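D-isomer specific 2-hydroxyacid dehydrogenase family protein (Aeromonas salmonicida subsp. salmonicida, PDB 3HG7) probably acts as an NAD-dependent oxidoreductase of the D-isomer specific 2-hydroxyacid dehydrogenase family. Local coordinates at residues A[99-103]-A[281-285]; A[108-112]-A[161-165]; A[195-201]-A[224-230]. The protein carries 1 engineered substitution. All blocks are in the same frame, centred on the assembly; numbering follows the deposited sequence.

Interaction 1: residues A[99-103]-A[281-285]; sequences FGPLM and SAYSF
The start of helix 100-115 lies against the loop 281-285, with L102 CA and A282 CA 5.2 Å apart as the nearest backbone pair. The helix packs against the parallel sheet of the Rossmann-type, probably NAD-binding domain. The loop follows strand 274-276, the last strand of that sheet, and F285 is the N-cap residue of helix 286-301. The contact is apolar packing, and A282 is its centre. The methyl group of A282 touches three side chains at and just before the helix start. L102 CB lies 3.8 Å from A282 CB, and F99 CD2 is at the same distance from it. M103 CG is slightly farther away, 4.0 Å from A282 CB.

The F99 ring then runs along the loop past A282. Its CG stands anti to the carbonyl carbon (chi1 -56°), which sends the ring toward the 283-284 peptide. S284 OG and Y283 O both lie at the ring edge, near its plane. F99 CZ is 3.7 Å from S284 OG. That hydroxyl is hydrogen-bonded to T74 O, so the ring edge packs beside a polar group that already has a partner. F99 also touches I151 of helix 150-161. A glycerol molecule, probably from the crystallisation liquor, lies about 4 Å from the F99 side chain.

S281 OG is hydrogen-bonded to D255. The end of the M103 side chain comes up to S281, but its exact position is doubtful. Within the first turn, M103 N donates to F99 O at 3.0 Å.

Farther along, the L102 and F285 side chains meet at an oblique angle. L102 CD1 sits at the edge of the F285 ring, 3.8 Å from F285 CE2, and also lies 3.5 Å from Y283 O.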
loop_
_atom_site.group_PDB
_atom_site.type_symbol
_atom_site.label_atom_id
_atom_site.label_comp_id
_atom_site.label_asym_id
_atom_site.label_seq_id
_atom_site.Cartn_x
_atom_site.Cartn_y
_atom_site.Cartn_z
ATOM N N PHE A 99 -1.500 7.375 4.481
ATOM C CA PHE A 99 -1.065 7.088 3.113
ATOM C C PHE A 99 -1.951 7.687 2.042
ATOM O O PHE A 99 -1.653 7.504 0.875
ATOM C CB PHE A 99 -0.959 5.585 2.872
ATOM C CG PHE A 99 -0.061 4.887 3.847
ATOM C CD1 PHE A 99 -0.607 4.133 4.888
ATOM C CD2 PHE A 99 1.318 5.024 3.749
ATOM C CE1 PHE A 99 0.213 3.483 5.776
ATOM C CE2 PHE A 99 2.162 4.384 4.669
ATOM C CZ PHE A 99 1.585 3.621 5.690
ATOM N N GLY A 100 -3.023 8.379 2.432
ATOM C CA GLY A 100 -3.942 9.011 1.449
ATOM C C GLY A 100 -3.268 9.933 0.422
ATOM O O GLY A 100 -3.315 9.683 -0.793
ATOM N N PRO A 101 -2.671 11.037 0.887
ATOM C CA PRO A 101 -1.993 11.943 -0.029
ATOM C C PRO A 101 -0.913 11.298 -0.897
ATOM O O PRO A 101 -0.766 11.674 -2.056
ATOM C CB PRO A 101 -1.366 12.978 0.913
ATOM C CG PRO A 101 -2.244 13.017 2.080
ATOM C CD PRO A 101 -2.900 11.651 2.206
ATOM N N LEU A 102 -0.148 10.355 -0.345
ATOM C CA LEU A 102 0.913 9.723 -1.089
ATOM C C LEU A 102 0.348 8.850 -2.173
ATOM O O LEU A 102 0.883 8.826 -3.298
ATOM C CB LEU A 102 1.795 8.886 -0.137
ATOM C CG LEU A 102 2.730 9.770 0.675
ATOM C CD1 LEU A 102 3.337 8.852 1.802
ATOM C CD2 LEU A 102 3.847 10.381 -0.148
ATOM N N MET A 103 -0.750 8.156 -1.869
ATOM C CA MET A 103 -1.397 7.364 -2.904
ATOM C C MET A 103 -2.049 8.213 -3.997
ATOM O O MET A 103 -1.962 7.840 -5.135
ATOM C CB MET A 103 -2.383 6.332 -2.349
ATOM C CG MET A 103 -1.667 5.045 -1.994
ATOM S SD MET A 103 -0.929 4.149 -3.376
ATOM C CE MET A 103 -0.638 2.683 -2.390
ATOM N N SER A 281 4.668 2.891 -3.718
ATOM C CA SER A 281 3.641 3.925 -3.996
ATOM C C SER A 281 3.399 4.838 -2.786
ATOM O O SER A 281 3.091 6.028 -2.944
ATOM C CB SER A 281 2.330 3.284 -4.497
ATOM O OG SER A 281 1.740 2.431 -3.495
ATOM N N ALA A 282 3.541 4.306 -1.560
ATOM C CA ALA A 282 3.299 5.135 -0.398
ATOM C C ALA A 282 4.177 4.679 0.758
ATOM O O ALA A 282 3.779 3.825 1.531
ATOM C CB ALA A 282 1.809 5.098 -0.016
ATOM N N TYR A 283 5.372 5.256 0.810
ATOM C CA TYR A 283 6.414 4.963 1.798
ATOM C C TYR A 283 5.942 5.324 3.185
ATOM O O TYR A 283 5.131 6.226 3.338
ATOM C CB TYR A 283 7.662 5.793 1.458
ATOM C CG TYR A 283 8.853 5.356 2.250
ATOM C CD1 TYR A 283 9.352 6.119 3.317
ATOM C CD2 TYR A 283 9.474 4.148 1.950
ATOM C CE1 TYR A 283 10.456 5.663 4.075
ATOM C CE2 TYR A 283 10.566 3.686 2.695
ATOM C CZ TYR A 283 11.047 4.445 3.749
ATOM O OH TYR A 283 12.130 3.941 4.441
ATOM N N SER A 284 6.449 4.619 4.214
ATOM C CA SER A 284 6.121 4.964 5.602
ATOM C C SER A 284 7.180 5.944 6.058
ATOM O O SER A 284 8.309 5.531 6.406
ATOM C CB SER A 284 6.218 3.714 6.517
ATOM O OG SER A 284 5.143 2.808 6.278
ATOM N N PHE A 285 6.844 7.222 6.071
ATOM C CA PHE A 285 7.820 8.249 6.371
ATOM C C PHE A 285 8.029 8.331 7.868
ATOM O O PHE A 285 7.031 8.304 8.618
ATOM C CB PHE A 285 7.387 9.586 5.771
ATOM C CG PHE A 285 7.676 9.675 4.292
ATOM C CD1 PHE A 285 8.878 10.220 3.833
ATOM C CD2 PHE A 285 6.790 9.139 3.362
ATOM C CE1 PHE A 285 9.147 10.264 2.464
ATOM C CE2 PHE A 285 7.076 9.181 1.988
ATOM C CZ PHE A 285 8.242 9.748 1.559
#

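Interaction 2: residues A[108-112]-A[161-165]; sequences FGHLL and HFGMK
The F108 ring slides past the F162 ring, with the two planes nearly parallel at 19° but hardly overlapping. Their centroids are 5.3 Å apart. The touch is made by one side of each ring: F108 CD1 lies 3.6 Å from F162 CD2, and F108 CE1 is equally close to that same atom. This is an offset aromatic pair at the limit of overlap. In both residues CG stands anti to the carbonyl carbon (chi1 -78° in F108 and -77° in F162), which carries each ring toward the other segment. The two side chains run in opposite directions to meet.

M164 adds a Met-aromatic contact. Its sulfur approaches the F108 ring obliquely, 5.1 Å from the ring centroid, and the nearest ring atom is CE1. The chain bends about its CG-SD bond, and M164 CE packs 4.3 Å from L111 CD2.

The segment 161-165 is the turn between helix 150-161 and strand 165-169. It belongs to the second half of the beta-alpha-beta crossover from strand 142-146 to strand 165-169 in the Rossmann fold. The helix ends in a Schellman motif with G163 as C-prime residue. G163 has positive phi, and G163 N bonds back to K160 O. This turn places F162 and M164 on the side that faces helix 100-115.

H161 CD2 lies over the centre of one face of the F162 ring. L138 touches F162, L111 and L112. F108 and M164 also pack on L143 of strand 142-146. At the outer end of the contact, L112 CD1 is 4.4 Å from F162 CZ.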
loop_
_atom_site.group_PDB
_atom_site.type_symbol
_atom_site.label_atom_id
_atom_site.label_comp_id
_atom_site.label_asym_id
_atom_site.label_seq_id
_atom_site.Cartn_x
_atom_site.Cartn_y
_atom_site.Cartn_z
ATOM N N PHE A 108 -2.212 9.657 -9.509
ATOM C CA PHE A 108 -2.411 10.735 -10.509
ATOM C C PHE A 108 -1.119 11.097 -11.266
ATOM O O PHE A 108 -1.185 11.506 -12.402
ATOM C CB PHE A 108 -3.122 11.936 -9.893
ATOM C CG PHE A 108 -4.595 11.728 -9.751
ATOM C CD1 PHE A 108 -5.472 12.280 -10.678
ATOM C CD2 PHE A 108 -5.104 10.948 -8.731
ATOM C CE1 PHE A 108 -6.859 12.058 -10.570
ATOM C CE2 PHE A 108 -6.473 10.724 -8.599
ATOM C CZ PHE A 108 -7.354 11.290 -9.532
ATOM N N GLY A 109 0.059 10.930 -10.655
ATOM C CA GLY A 109 1.305 11.074 -11.398
ATOM C C GLY A 109 1.362 10.045 -12.527
ATOM O O GLY A 109 1.643 10.378 -13.687
ATOM N N HIS A 110 1.052 8.799 -12.199
ATOM C CA HIS A 110 1.093 7.737 -13.200
ATOM C C HIS A 110 -0.020 7.939 -14.233
ATOM O O HIS A 110 0.165 7.726 -15.426
ATOM C CB HIS A 110 0.978 6.367 -12.567
ATOM C CG HIS A 110 2.298 5.833 -12.092
ATOM N ND1 HIS A 110 3.192 5.226 -12.942
ATOM C CD2 HIS A 110 2.877 5.833 -10.871
ATOM C CE1 HIS A 110 4.266 4.859 -12.265
ATOM N NE2 HIS A 110 4.114 5.235 -11.009
ATOM N N LEU A 111 -1.173 8.363 -13.751
ATOM C CA LEU A 111 -2.304 8.541 -14.625
ATOM C C LEU A 111 -2.031 9.674 -15.616
ATOM O O LEU A 111 -2.259 9.525 -16.819
ATOM C CB LEU A 111 -3.569 8.830 -13.815
ATOM C CG LEU A 111 -4.821 9.187 -14.622
ATOM C CD1 LEU A 111 -5.206 8.025 -15.497
ATOM C CD2 LEU A 111 -6.025 9.680 -13.737
ATOM N N LEU A 112 -1.530 10.798 -15.117
ATOM C CA LEU A 112 -1.296 11.927 -16.017
ATOM C C LEU A 112 -0.092 11.607 -16.900
ATOM O O LEU A 112 -0.083 12.014 -18.049
ATOM C CB LEU A 112 -1.104 13.206 -15.226
ATOM C CG LEU A 112 -2.399 13.625 -14.521
ATOM C CD1 LEU A 112 -2.146 14.657 -13.440
ATOM C CD2 LEU A 112 -3.345 14.172 -15.653
ATOM N N HIS A 161 -11.460 16.609 -7.736
ATOM C CA HIS A 161 -10.684 17.818 -8.018
ATOM C C HIS A 161 -10.360 17.929 -9.514
ATOM O O HIS A 161 -10.421 19.024 -10.095
ATOM C CB HIS A 161 -9.368 17.843 -7.245
ATOM C CG HIS A 161 -8.509 19.008 -7.602
ATOM N ND1 HIS A 161 -8.791 20.295 -7.184
ATOM C CD2 HIS A 161 -7.455 19.109 -8.445
ATOM C CE1 HIS A 161 -7.894 21.124 -7.690
ATOM N NE2 HIS A 161 -7.084 20.431 -8.472
ATOM N N PHE A 162 -10.039 16.794 -10.127
ATOM C CA PHE A 162 -9.726 16.786 -11.574
ATOM C C PHE A 162 -10.975 16.672 -12.454
ATOM O O PHE A 162 -10.893 16.553 -13.676
ATOM C CB PHE A 162 -8.643 15.726 -11.885
ATOM C CG PHE A 162 -7.268 16.165 -11.511
ATOM C CD1 PHE A 162 -6.601 17.137 -12.240
ATOM C CD2 PHE A 162 -6.642 15.626 -10.391
ATOM C CE1 PHE A 162 -5.321 17.557 -11.871
ATOM C CE2 PHE A 162 -5.357 16.030 -10.030
ATOM C CZ PHE A 162 -4.701 16.992 -10.753
ATOM N N GLY A 163 -12.142 16.777 -11.821
ATOM C CA GLY A 163 -13.389 16.910 -12.571
ATOM C C GLY A 163 -13.869 15.562 -13.056
ATOM O O GLY A 163 -14.704 15.488 -13.952
ATOM N N MET A 164 -13.326 14.500 -12.457
ATOM C CA MET A 164 -13.765 13.128 -12.735
ATOM C C MET A 164 -15.052 12.792 -11.977
ATOM O O MET A 164 -15.308 13.351 -10.911
ATOM C CB MET A 164 -12.667 12.132 -12.333
ATOM C CG MET A 164 -11.480 12.131 -13.301
ATOM S SD MET A 164 -10.071 11.210 -12.738
ATOM C CE MET A 164 -10.338 9.618 -13.540
ATOM N N LYS A 165 -15.835 11.865 -12.526
ATOM C CA LYS A 165 -16.879 11.185 -11.779
ATOM C C LYS A 165 -16.155 10.169 -10.913
ATOM O O LYS A 165 -15.160 9.572 -11.362
ATOM C CB LYS A 165 -17.870 10.472 -12.712
ATOM C CG LYS A 165 -18.751 11.419 -13.542
ATOM C CD LYS A 165 -20.080 10.774 -14.047
ATOM C CE LYS A 165 -20.773 9.802 -13.029
ATOM N NZ LYS A 165 -20.808 10.213 -11.578
#

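Interaction 3: residues A[195-201]-A[224-230]; sequences ADVIVSV and AILFNVG
Strands 197-200 and 225-228 are neighbours in the parallel sheet of the Rossmann-type NAD-binding domain. Their axes approach to 4.7 Å and run 12° from parallel. V197 pairs with I225, I198 with L226, V199 with F227, and S200 with N228.

The backbone bonds alternate as expected for parallel strands. I225 N donates to D196 O, and I198 N to I225 O. F227 N to I198 O is the shortest, at 2.7 Å and almost straight (175°). S200 N then donates to F227 O, and V229 N to S200 O. G230 N adds a weak bond to S200 O at 3.4 Å. The same G230 N also donates to N228 OD1 at 3.2 Å, which forms an Asx turn just after the strand. That donor sits above the carbonyl plane of the N228 amide. N228 ND2 donates to R231 O. S200 OG is buried and has no polar partner in the model.

On one face lie V197, V199, I225 and F227. The F227 ring lies beside both valines on this face and meets them obliquely: CE2 is 3.9 Å from V197 CG1, and CD2 is 4.0 Å from V199 CG2. I198 O lies at the ring edge, near its plane. On the other face, L226 CG is anti to the backbone N (chi1 172°), and its CD1 reaches I198 CG2 at 3.7 Å. Past the strands, V229 CG2 packs 3.8 Å from V201 CG1.

D196 forms a salt bridge with K221 and accepts from T142 N. Strand 142-146 pairs with the other edge of 197-200. Helix 100-115 packs on the valine-phenylalanine face through L111, H110 and L114, while helix 150-161 meets V199 and V201.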
loop_
_atom_site.group_PDB
_atom_site.type_symbol
_atom_site.label_atom_id
_atom_site.label_comp_id
_atom_site.label_asym_id
_atom_site.label_seq_id
_atom_site.Cartn_x
_atom_site.Cartn_y
_atom_site.Cartn_z
ATOM N N ALA A 195 -15.958 2.508 -16.351
ATOM C CA ALA A 195 -14.723 2.983 -15.705
ATOM C C ALA A 195 -13.585 3.281 -16.699
ATOM O O ALA A 195 -13.173 2.416 -17.471
ATOM C CB ALA A 195 -14.254 1.984 -14.623
ATOM N N ASP A 196 -13.068 4.505 -16.664
ATOM C CA ASP A 196 -11.923 4.856 -17.505
ATOM C C ASP A 196 -10.629 4.509 -16.784
ATOM O O ASP A 196 -9.644 4.085 -17.409
ATOM C CB ASP A 196 -11.958 6.337 -17.852
ATOM C CG ASP A 196 -13.188 6.696 -18.640
ATOM O OD1 ASP A 196 -13.461 5.973 -19.629
ATOM O OD2 ASP A 196 -13.892 7.660 -18.249
ATOM N N VAL A 197 -10.655 4.715 -15.470
ATOM C CA VAL A 197 -9.524 4.421 -14.603
ATOM C C VAL A 197 -10.088 3.582 -13.465
ATOM O O VAL A 197 -11.163 3.900 -12.928
ATOM C CB VAL A 197 -8.882 5.704 -14.032
ATOM C CG1 VAL A 197 -7.617 5.357 -13.241
ATOM C CG2 VAL A 197 -8.509 6.685 -15.156
ATOM N N ILE A 198 -9.376 2.517 -13.114
ATOM C CA ILE A 198 -9.757 1.643 -12.009
ATOM C C ILE A 198 -8.615 1.590 -11.009
ATOM O O ILE A 198 -7.459 1.355 -11.394
ATOM C CB ILE A 198 -10.055 0.204 -12.483
ATOM C CG1 ILE A 198 -11.071 0.191 -13.628
ATOM C CG2 ILE A 198 -10.626 -0.627 -11.330
ATOM C CD1 ILE A 198 -10.891 -0.976 -14.568
ATOM N N VAL A 199 -8.928 1.822 -9.733
ATOM C CA VAL A 199 -7.902 1.757 -8.689
ATOM C C VAL A 199 -8.312 0.696 -7.666
ATOM O O VAL A 199 -9.272 0.887 -6.918
ATOM C CB VAL A 199 -7.630 3.144 -8.022
ATOM C CG1 VAL A 199 -6.571 3.022 -6.929
ATOM C CG2 VAL A 199 -7.085 4.135 -9.051
ATOM N N SER A 200 -7.597 -0.421 -7.676
ATOM C CA SER A 200 -7.757 -1.478 -6.675
ATOM C C SER A 200 -6.876 -1.268 -5.431
ATOM O O SER A 200 -5.643 -1.260 -5.503
ATOM C CB SER A 200 -7.489 -2.844 -7.311
ATOM O OG SER A 200 -7.862 -3.892 -6.431
ATOM N N VAL A 201 -7.517 -1.050 -4.291
ATOM C CA VAL A 201 -6.797 -0.843 -3.050
ATOM C C VAL A 201 -7.414 -1.771 -2.008
ATOM O O VAL A 201 -7.766 -1.333 -0.916
ATOM C CB VAL A 201 -6.920 0.597 -2.495
ATOM C CG1 VAL A 201 -5.624 0.983 -1.753
ATOM C CG2 VAL A 201 -7.265 1.608 -3.560
ATOM N N ALA A 224 -9.177 1.329 -20.703
ATOM C CA ALA A 224 -9.176 1.516 -19.262
ATOM C C ALA A 224 -7.775 1.316 -18.715
ATOM O O ALA A 224 -6.993 0.550 -19.263
ATOM C CB ALA A 224 -10.109 0.545 -18.591
ATOM N N ILE A 225 -7.493 2.011 -17.628
ATOM C CA ILE A 225 -6.197 1.925 -16.977
ATOM C C ILE A 225 -6.525 1.343 -15.625
ATOM O O ILE A 225 -7.354 1.883 -14.900
ATOM C CB ILE A 225 -5.540 3.319 -16.830
ATOM C CG1 ILE A 225 -5.305 3.918 -18.225
ATOM C CG2 ILE A 225 -4.214 3.216 -16.039
ATOM C CD1 ILE A 225 -5.036 5.416 -18.257
ATOM N N LEU A 226 -5.875 0.243 -15.291
ATOM C CA LEU A 226 -6.053 -0.405 -13.993
ATOM C C LEU A 226 -4.832 -0.244 -13.111
ATOM O O LEU A 226 -3.756 -0.613 -13.540
ATOM C CB LEU A 226 -6.292 -1.902 -14.194
ATOM C CG LEU A 226 -6.305 -2.786 -12.934
ATOM C CD1 LEU A 226 -7.428 -2.384 -11.986
ATOM C CD2 LEU A 226 -6.432 -4.245 -13.319
ATOM N N PHE A 227 -5.021 0.276 -11.893
ATOM C CA PHE A 227 -3.962 0.338 -10.859
ATOM C C PHE A 227 -4.203 -0.726 -9.812
ATOM O O PHE A 227 -5.333 -0.858 -9.302
ATOM C CB PHE A 227 -4.001 1.663 -10.100
ATOM C CG PHE A 227 -3.526 2.852 -10.895
ATOM C CD1 PHE A 227 -2.310 3.437 -10.603
ATOM C CD2 PHE A 227 -4.327 3.416 -11.891
ATOM C CE1 PHE A 227 -1.855 4.550 -11.334
ATOM C CE2 PHE A 227 -3.897 4.518 -12.621
ATOM C CZ PHE A 227 -2.662 5.098 -12.328
ATOM N N ASN A 228 -3.141 -1.426 -9.426
ATOM C CA ASN A 228 -3.221 -2.235 -8.228
ATOM C C ASN A 228 -2.173 -1.824 -7.232
ATOM O O ASN A 228 -0.975 -2.009 -7.469
ATOM C CB ASN A 228 -3.072 -3.719 -8.500
ATOM C CG ASN A 228 -3.380 -4.568 -7.236
ATOM O OD1 ASN A 228 -3.993 -4.082 -6.276
ATOM N ND2 ASN A 228 -2.943 -5.808 -7.238
ATOM N N VAL A 229 -2.642 -1.260 -6.128
ATOM C CA VAL A 229 -1.758 -0.807 -5.067
ATOM C C VAL A 229 -2.119 -1.447 -3.707
ATOM O O VAL A 229 -1.574 -1.053 -2.676
ATOM C CB VAL A 229 -1.841 0.702 -4.940
ATOM C CG1 VAL A 229 -1.280 1.387 -6.194
ATOM C CG2 VAL A 229 -3.298 1.100 -4.766
ATOM N N GLY A 230 -3.052 -2.404 -3.710
ATOM C CA GLY A 230 -3.424 -3.146 -2.496
ATOM C C GLY A 230 -2.493 -4.316 -2.223
ATOM O O GLY A 230 -1.468 -4.155 -1.566
#

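Helix 100-115 joins the three contacts: its first turn meets the loop in interaction 1, its second half the 161-165 turn in interaction 2, and its side chains the strand pair of interaction 3. Interactions 2 and 3 have centres about 12 Å apart and share a packed layer: L111 CD1 lies 3.6 Å from V197 CG2. Interaction 1 encloses both along the chain, its centre about 17 Å from each. It touches interaction 3 (S281 OG to V229 CG1 4.2 Å) but not interaction 2 (nearest atoms about 5 Å). Glycerol, probably from the crystallisation liquor, lies near F99 and near G230. M103 and V201 lie near a GxGxxG-like stretch, consistent with a nearby NAD pocket.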